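PDB 1QYI: hypothetical protein from Staphylococcus aureus subsp. aureus, which is of unknown function but contains a haloacid dehalogenase-like hydrolase domain, so it may act as a phosphatase or a related hydrolase. Local coordinates for residues A[206-209]-A[210-213]; A[300-303]-A[304-307]; A[94-97]-A[98-102]. All coordinates share one frame; numbering follows the deposited sequence.

How the contacts relate
Along the chain the order is contact 3, contact 1, contact 2. Each lies in one continuous stretch and closes only a turn or the start of a helix, so they follow in series and none nests or crosses. Contact 3 starts helix 98-106 after helix 77-93. Contact 1 lies in the connection between helices 172-195 and 217-229, against helices 16-31 and 242-252. Contact 2 forms the short helix 302-307 beside helices 266-275 and 288-295, ahead of strand 318-322 of the parallel sheet. Contacts 2 and 3 lie on opposite sides of the chain's centre, their own centres about 56 Å apart; centre to centre, contact 1 is about 33 Å from contact 2 and 40 Å from contact 3.

Contact 1 of 3, residues A[206-209]-A[210-213]; sequences GYIY and QEII
The backbone turns through a type I beta turn from G206 to Y209, with Y209 N bonded to G206 O at 3.0 Å, and one residue later Q210 N makes a weak hydrogen bond to Y207 O (3.2 Å, 148° at the hydrogen). The two successive bonds coil the chain tightly and bring the side chains of Y207 and Q210 out together. Q210 runs extended beyond CG, and its amide comes obliquely to the tyrosine ring, CD lying 4.1 Å from Y207 CD1 and NE2 4.2 Å from Y207 CE1. Ring and amide planes are 54° apart, a loose van der Waals contact and not a flat stack. Backbone and side chains here belong to the long connection that returns the chain from helix 172-195 to helix 217-229, ahead of strand 233-237. In HAD-like proteins a helical cap is commonly inserted after the first core strand, and the segment is consistent with the way back from such an insertion. I208 and Y209 leave on another side of the turn: I208 CG2 sits 3.5 Å above one face of the Y209 ring, toward its rim, and both side chains reach V247 of helix 242-252. E211 sends CG anti to its backbone N (chi1 -155°) and then bends, which returns its carboxylate to I208, OE1 lying 4.1 Å from I208 CG1 and 3.7 Å from I208 O, the latter no hydrogen bond. E211 OE2 has a long, weak ion pair with R240, while R17 of helix 16-31 donates a hydrogen bond to Q210 O.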
loop_
_atom_site.group_PDB
_atom_site.type_symbol
_atom_site.label_atom_id
_atom_site.label_comp_id
_atom_site.label_asym_id
_atom_site.label_seq_id
_atom_site.Cartn_x
_atom_site.Cartn_y
_atom_site.Cartn_z
ATOM N N GLY A 206 15.819 -1.961 1.020
ATOM C CA GLY A 206 14.533 -1.295 1.044
ATOM C C GLY A 206 14.093 -0.671 -0.270
ATOM O O GLY A 206 14.619 0.358 -0.702
ATOM N N TYR A 207 13.100 -1.291 -0.897
ATOM C CA TYR A 207 12.573 -0.803 -2.155
ATOM C C TYR A 207 11.851 0.524 -1.991
ATOM O O TYR A 207 11.196 1.002 -2.918
ATOM C CB TYR A 207 11.646 -1.855 -2.766
ATOM C CG TYR A 207 12.412 -3.058 -3.260
ATOM C CD1 TYR A 207 13.089 -3.021 -4.480
ATOM C CD2 TYR A 207 12.531 -4.200 -2.476
ATOM C CE1 TYR A 207 13.872 -4.089 -4.906
ATOM C CE2 TYR A 207 13.314 -5.273 -2.896
ATOM C CZ TYR A 207 13.980 -5.204 -4.112
ATOM O OH TYR A 207 14.768 -6.251 -4.524
ATOM N N ILE A 208 11.950 1.110 -0.804
ATOM C CA ILE A 208 11.319 2.400 -0.568
ATOM C C ILE A 208 12.201 3.404 -1.288
ATOM O O ILE A 208 11.752 4.472 -1.693
ATOM C CB ILE A 208 11.252 2.743 0.951
ATOM C CG1 ILE A 208 10.424 4.005 1.155
ATOM C CG2 ILE A 208 12.660 2.976 1.520
ATOM C CD1 ILE A 208 10.147 4.298 2.611
ATOM N N TYR A 209 13.467 3.032 -1.455
ATOM C CA TYR A 209 14.435 3.870 -2.145
ATOM C C TYR A 209 14.399 3.667 -3.661
ATOM O O TYR A 209 15.032 4.411 -4.397
ATOM C CB TYR A 209 15.834 3.576 -1.616
ATOM C CG TYR A 209 16.011 3.906 -0.166
ATOM C CD1 TYR A 209 16.181 5.222 0.256
ATOM C CD2 TYR A 209 16.067 2.890 0.788
ATOM C CE1 TYR A 209 16.422 5.513 1.600
ATOM C CE2 TYR A 209 16.298 3.172 2.128
ATOM C CZ TYR A 209 16.481 4.483 2.531
ATOM O OH TYR A 209 16.748 4.757 3.862
ATOM N N GLN A 210 13.668 2.661 -4.127
ATOM C CA GLN A 210 13.585 2.412 -5.563
ATOM C C GLN A 210 12.130 2.466 -5.972
ATOM O O GLN A 210 11.643 1.615 -6.718
ATOM C CB GLN A 210 14.159 1.042 -5.919
ATOM C CG GLN A 210 15.416 0.700 -5.146
ATOM C CD GLN A 210 16.126 -0.508 -5.696
ATOM O OE1 GLN A 210 17.022 -1.050 -5.057
ATOM N NE2 GLN A 210 15.745 -0.929 -6.899
ATOM N N GLU A 211 11.437 3.479 -5.466
ATOM C CA GLU A 211 10.023 3.675 -5.740
ATOM C C GLU A 211 9.811 4.017 -7.225
ATOM O O GLU A 211 10.633 4.688 -7.857
ATOM C CB GLU A 211 9.496 4.792 -4.827
ATOM C CG GLU A 211 8.001 4.749 -4.527
ATOM C CD GLU A 211 7.617 3.742 -3.433
ATOM O OE1 GLU A 211 8.167 3.808 -2.317
ATOM O OE2 GLU A 211 6.747 2.888 -3.683
ATOM N N ILE A 212 8.707 3.520 -7.774
ATOM C CA ILE A 212 8.334 3.739 -9.169
ATOM C C ILE A 212 7.857 5.184 -9.393
ATOM O O ILE A 212 6.834 5.609 -8.858
ATOM C CB ILE A 212 7.215 2.759 -9.602
ATOM C CG1 ILE A 212 6.836 1.826 -8.451
ATOM C CG2 ILE A 212 7.707 1.897 -10.742
ATOM C CD1 ILE A 212 6.271 2.507 -7.179
ATOM N N ILE A 213 8.602 5.931 -10.195
ATOM C CA ILE A 213 8.255 7.312 -10.457
ATOM C C ILE A 213 7.191 7.399 -11.547
ATOM O O ILE A 213 7.176 6.590 -12.479
ATOM C CB ILE A 213 9.489 8.121 -10.916
ATOM C CG1 ILE A 213 10.773 7.585 -10.267
ATOM C CG2 ILE A 213 9.266 9.593 -10.617
ATOM C CD1 ILE A 213 10.859 7.747 -8.758
#

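Contact 2 of 3, residues A[300-303]-A[304-307]; sequences DKYE and SYIN
K301 O is gripped by three donors of the following turn: S304 OG at 2.5 Å, a length so short that its exact value is doubtful, S304 N in a weak bond at 3.0 Å, and Y305 N at 3.2 Å. S304 OG stands between its own backbone N and carbonyl carbon (chi1 62°), a torsion that turns it back toward K301 O. The same oxygen also lies over one face of the Y305 ring, 3.3 Å above its plane and toward the rim. The K301 side chain runs alongside that ring in the same direction, CB packing on the phenol end and CD coming within 3.2 Å of Y305 OH; the hydroxyl itself is hydrogen-bonded to G296 O. The ring of Y302 meets Y305 obliquely through CD1 and CD2; Y302 OH bonds to N297, and the Y302 and F288 rings meet edge-to-face. Away from the tyrosines, E303 and N307 are linked through a water that donates to E303 OE2 at 2.8 Å and to N307 OD1 at 3.0 Å, their carboxylate and amide planes 36° apart. In addition to this bridge, N307 N bonds to E303 O at 3.1 Å. I306 N has weak bonds both three and four residues back, to E303 O and Y302 O. Together these bonds build a short helix, 302-307, within the HAD-like domain, and its tyrosines pack against helices 266-275 and 288-295.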
loop_
_atom_site.group_PDB
_atom_site.type_symbol
_atom_site.label_atom_id
_atom_site.label_comp_id
_atom_site.label_asym_id
_atom_site.label_seq_id
_atom_site.Cartn_x
_atom_site.Cartn_y
_atom_site.Cartn_z
ATOM N N ASP A 300 -1.897 20.300 18.490
ATOM C CA ASP A 300 -2.742 21.275 19.147
ATOM C C ASP A 300 -3.813 21.904 18.289
ATOM O O ASP A 300 -4.649 22.657 18.785
ATOM C CB ASP A 300 -1.872 22.377 19.749
ATOM C CG ASP A 300 -0.780 21.829 20.639
ATOM O OD1 ASP A 300 -1.075 20.941 21.471
ATOM O OD2 ASP A 300 0.373 22.290 20.518
ATOM N N LYS A 301 -3.807 21.605 17.000
ATOM C CA LYS A 301 -4.803 22.200 16.115
ATOM C C LYS A 301 -5.697 21.148 15.495
ATOM O O LYS A 301 -6.654 21.471 14.802
ATOM C CB LYS A 301 -4.098 22.986 15.017
ATOM C CG LYS A 301 -2.955 23.833 15.525
ATOM C CD LYS A 301 -2.182 24.390 14.361
ATOM C CE LYS A 301 -0.816 24.884 14.783
ATOM N NZ LYS A 301 0.148 24.734 13.656
ATOM N N TYR A 302 -5.388 19.888 15.769
ATOM C CA TYR A 302 -6.152 18.781 15.227
ATOM C C TYR A 302 -7.654 18.885 15.428
ATOM O O TYR A 302 -8.418 18.763 14.471
ATOM C CB TYR A 302 -5.629 17.476 15.810
ATOM C CG TYR A 302 -4.339 17.022 15.172
ATOM C CD1 TYR A 302 -3.547 17.906 14.442
ATOM C CD2 TYR A 302 -3.894 15.718 15.326
ATOM C CE1 TYR A 302 -2.343 17.500 13.883
ATOM C CE2 TYR A 302 -2.691 15.301 14.775
ATOM C CZ TYR A 302 -1.917 16.198 14.057
ATOM O OH TYR A 302 -0.711 15.794 13.537
ATOM N N GLU A 303 -8.075 19.123 16.663
ATOM C CA GLU A 303 -9.492 19.234 16.976
ATOM C C GLU A 303 -10.219 20.206 16.062
ATOM O O GLU A 303 -11.367 19.977 15.679
ATOM C CB GLU A 303 -9.674 19.684 18.422
ATOM C CG GLU A 303 -11.114 19.661 18.896
ATOM C CD GLU A 303 -11.206 19.745 20.403
ATOM O OE1 GLU A 303 -10.650 20.712 20.972
ATOM O OE2 GLU A 303 -11.833 18.850 21.015
ATOM N N SER A 304 -9.553 21.299 15.719
ATOM C CA SER A 304 -10.173 22.291 14.859
ATOM C C SER A 304 -10.251 21.780 13.431
ATOM O O SER A 304 -11.162 22.134 12.683
ATOM C CB SER A 304 -9.392 23.606 14.902
ATOM O OG SER A 304 -8.062 23.448 14.432
ATOM N N TYR A 305 -9.293 20.938 13.059
ATOM C CA TYR A 305 -9.265 20.379 11.715
ATOM C C TYR A 305 -10.385 19.359 11.532
ATOM O O TYR A 305 -10.766 19.032 10.407
ATOM C CB TYR A 305 -7.912 19.717 11.443
ATOM C CG TYR A 305 -6.703 20.643 11.526
ATOM C CD1 TYR A 305 -6.846 22.025 11.545
ATOM C CD2 TYR A 305 -5.416 20.123 11.559
ATOM C CE1 TYR A 305 -5.731 22.870 11.598
ATOM C CE2 TYR A 305 -4.296 20.950 11.609
ATOM C CZ TYR A 305 -4.460 22.323 11.631
ATOM O OH TYR A 305 -3.361 23.145 11.702
ATOM N N ILE A 306 -10.927 18.890 12.655
ATOM C CA ILE A 306 -11.996 17.898 12.683
ATOM C C ILE A 306 -13.384 18.520 12.717
ATOM O O ILE A 306 -14.308 18.043 12.050
ATOM C CB ILE A 306 -11.819 16.990 13.909
ATOM C CG1 ILE A 306 -10.508 16.219 13.760
ATOM C CG2 ILE A 306 -13.003 16.050 14.072
ATOM C CD1 ILE A 306 -10.166 15.376 14.959
ATOM N N ASN A 307 -13.515 19.601 13.485
ATOM C CA ASN A 307 -14.789 20.308 13.657
ATOM C C ASN A 307 -15.098 21.374 12.609
ATOM O O ASN A 307 -16.266 21.669 12.369
ATOM C CB ASN A 307 -14.825 20.960 15.041
ATOM C CG ASN A 307 -14.556 19.978 16.157
ATOM O OD1 ASN A 307 -14.234 20.376 17.276
ATOM N ND2 ASN A 307 -14.696 18.689 15.866
HETATM O O HOH W 1 -14.312 18.612 19.687
#

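Contact 3 of 3, residues A[94-97]-A[98-102]; sequences KKLS and HDEIE
The carboxylate of E100 turns back over the start of its own helix, where S97 N meets OE1 on the anti side, 23° out of the carboxylate plane, in a bond of 2.8 Å. L96 crosses the same side chain at about a right angle, its CB 3.1 Å from E100 OE1. The imidazole of H98, the other flat group, carries E102 CG on one face, 3.6 Å above the plane and toward the rim. Since E100 CG is anti to the carbonyl carbon (chi1 -54°) and the chain extends beyond it, the acid folds along the backbone toward S97. There it runs past S97 OG, which accepts from E100 N at 3.1 Å. The two bonds are reciprocal: S97 caps an amide of the first helical turn, and E100 satisfies the amide of S97. The amides at this helix end would probably stabilise the negative charge of E100. The regular helical pattern begins at once, I101 N bonding to S97 O at 3.0 Å. The apolar partners are L96 and I101, whose CB and CG1 approach to 4.5 Å across the cap; L96 also rests on I118 and N121 in a neighbouring loop, and K94, a little earlier, forms a salt bridge with E158. A residue just before the N-cap touching one four positions beyond it fits a hydrophobic staple, which here accompanies the capping box of S97 and E100 where helix 98-106 begins.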
loop_
_atom_site.group_PDB
_atom_site.type_symbol
_atom_site.label_atom_id
_atom_site.label_comp_id
_atom_site.label_asym_id
_atom_site.label_seq_id
_atom_site.Cartn_x
_atom_site.Cartn_y
_atom_site.Cartn_z
ATOM N N LYS A 94 -1.286 -30.525 2.530
ATOM C CA LYS A 94 -2.186 -31.615 2.191
ATOM C C LYS A 94 -1.404 -32.771 1.564
ATOM O O LYS A 94 -1.985 -33.756 1.112
ATOM C CB LYS A 94 -3.265 -31.111 1.229
ATOM C CG LYS A 94 -4.415 -32.073 1.002
ATOM C CD LYS A 94 -5.510 -31.438 0.155
ATOM C CE LYS A 94 -5.010 -31.098 -1.241
ATOM N NZ LYS A 94 -6.038 -30.371 -2.043
ATOM N N LYS A 95 -0.080 -32.641 1.542
ATOM C CA LYS A 95 0.787 -33.674 0.988
ATOM C C LYS A 95 1.465 -34.467 2.110
ATOM O O LYS A 95 2.101 -35.491 1.858
ATOM C CB LYS A 95 1.851 -33.049 0.076
ATOM C CG LYS A 95 1.289 -32.244 -1.090
ATOM C CD LYS A 95 0.738 -33.122 -2.201
ATOM C CE LYS A 95 1.857 -33.714 -3.059
ATOM N NZ LYS A 95 2.568 -32.670 -3.878
ATOM N N LEU A 96 1.334 -33.991 3.346
ATOM C CA LEU A 96 1.928 -34.671 4.499
ATOM C C LEU A 96 0.853 -35.498 5.199
ATOM O O LEU A 96 -0.337 -35.360 4.900
ATOM C CB LEU A 96 2.507 -33.659 5.495
ATOM C CG LEU A 96 3.512 -32.610 5.018
ATOM C CD1 LEU A 96 3.974 -31.797 6.221
ATOM C CD2 LEU A 96 4.689 -33.270 4.329
ATOM N N SER A 97 1.275 -36.352 6.129
ATOM C CA SER A 97 0.339 -37.195 6.877
ATOM C C SER A 97 -0.419 -36.318 7.865
ATOM O O SER A 97 0.044 -35.237 8.224
ATOM C CB SER A 97 1.084 -38.281 7.653
ATOM O OG SER A 97 1.701 -37.756 8.813
ATOM N N HIS A 98 -1.581 -36.774 8.314
ATOM C CA HIS A 98 -2.344 -35.971 9.245
ATOM C C HIS A 98 -1.508 -35.672 10.483
ATOM O O HIS A 98 -1.615 -34.594 11.075
ATOM C CB HIS A 98 -3.634 -36.669 9.653
ATOM C CG HIS A 98 -4.573 -35.774 10.402
ATOM N ND1 HIS A 98 -5.094 -34.621 9.852
ATOM C CD2 HIS A 98 -5.047 -35.836 11.669
ATOM C CE1 HIS A 98 -5.850 -34.009 10.750
ATOM N NE2 HIS A 98 -5.838 -34.725 11.860
ATOM N N ASP A 99 -0.660 -36.621 10.866
ATOM C CA ASP A 99 0.192 -36.434 12.038
ATOM C C ASP A 99 1.166 -35.274 11.856
ATOM O O ASP A 99 1.322 -34.428 12.743
ATOM C CB ASP A 99 0.956 -37.723 12.343
ATOM C CG ASP A 99 0.149 -38.679 13.184
ATOM O OD1 ASP A 99 -1.095 -38.730 13.002
ATOM O OD2 ASP A 99 0.756 -39.387 14.017
ATOM N N GLU A 100 1.816 -35.236 10.699
ATOM C CA GLU A 100 2.770 -34.181 10.405
ATOM C C GLU A 100 2.054 -32.829 10.392
ATOM O O GLU A 100 2.611 -31.814 10.812
ATOM C CB GLU A 100 3.441 -34.474 9.063
ATOM C CG GLU A 100 4.053 -35.864 9.028
ATOM C CD GLU A 100 4.694 -36.218 7.701
ATOM O OE1 GLU A 100 4.025 -36.106 6.650
ATOM O OE2 GLU A 100 5.871 -36.630 7.716
ATOM N N ILE A 101 0.809 -32.833 9.928
ATOM C CA ILE A 101 0.010 -31.618 9.864
ATOM C C ILE A 101 -0.240 -31.050 11.256
ATOM O O ILE A 101 0.105 -29.900 11.547
ATOM C CB ILE A 101 -1.348 -31.883 9.194
ATOM C CG1 ILE A 101 -1.127 -32.286 7.736
ATOM C CG2 ILE A 101 -2.226 -30.647 9.284
ATOM C CD1 ILE A 101 -2.403 -32.550 6.962
ATOM N N GLU A 102 -0.846 -31.859 12.114
ATOM C CA GLU A 102 -1.146 -31.434 13.472
ATOM C C GLU A 102 0.108 -30.913 14.172
ATOM O O GLU A 102 0.027 -30.087 15.085
ATOM C CB GLU A 102 -1.733 -32.597 14.258
ATOM C CG GLU A 102 -2.881 -33.272 13.552
ATOM C CD GLU A 102 -3.984 -33.675 14.501
ATOM O OE1 GLU A 102 -4.724 -32.776 14.959
ATOM O OE2 GLU A 102 -4.096 -34.887 14.799
#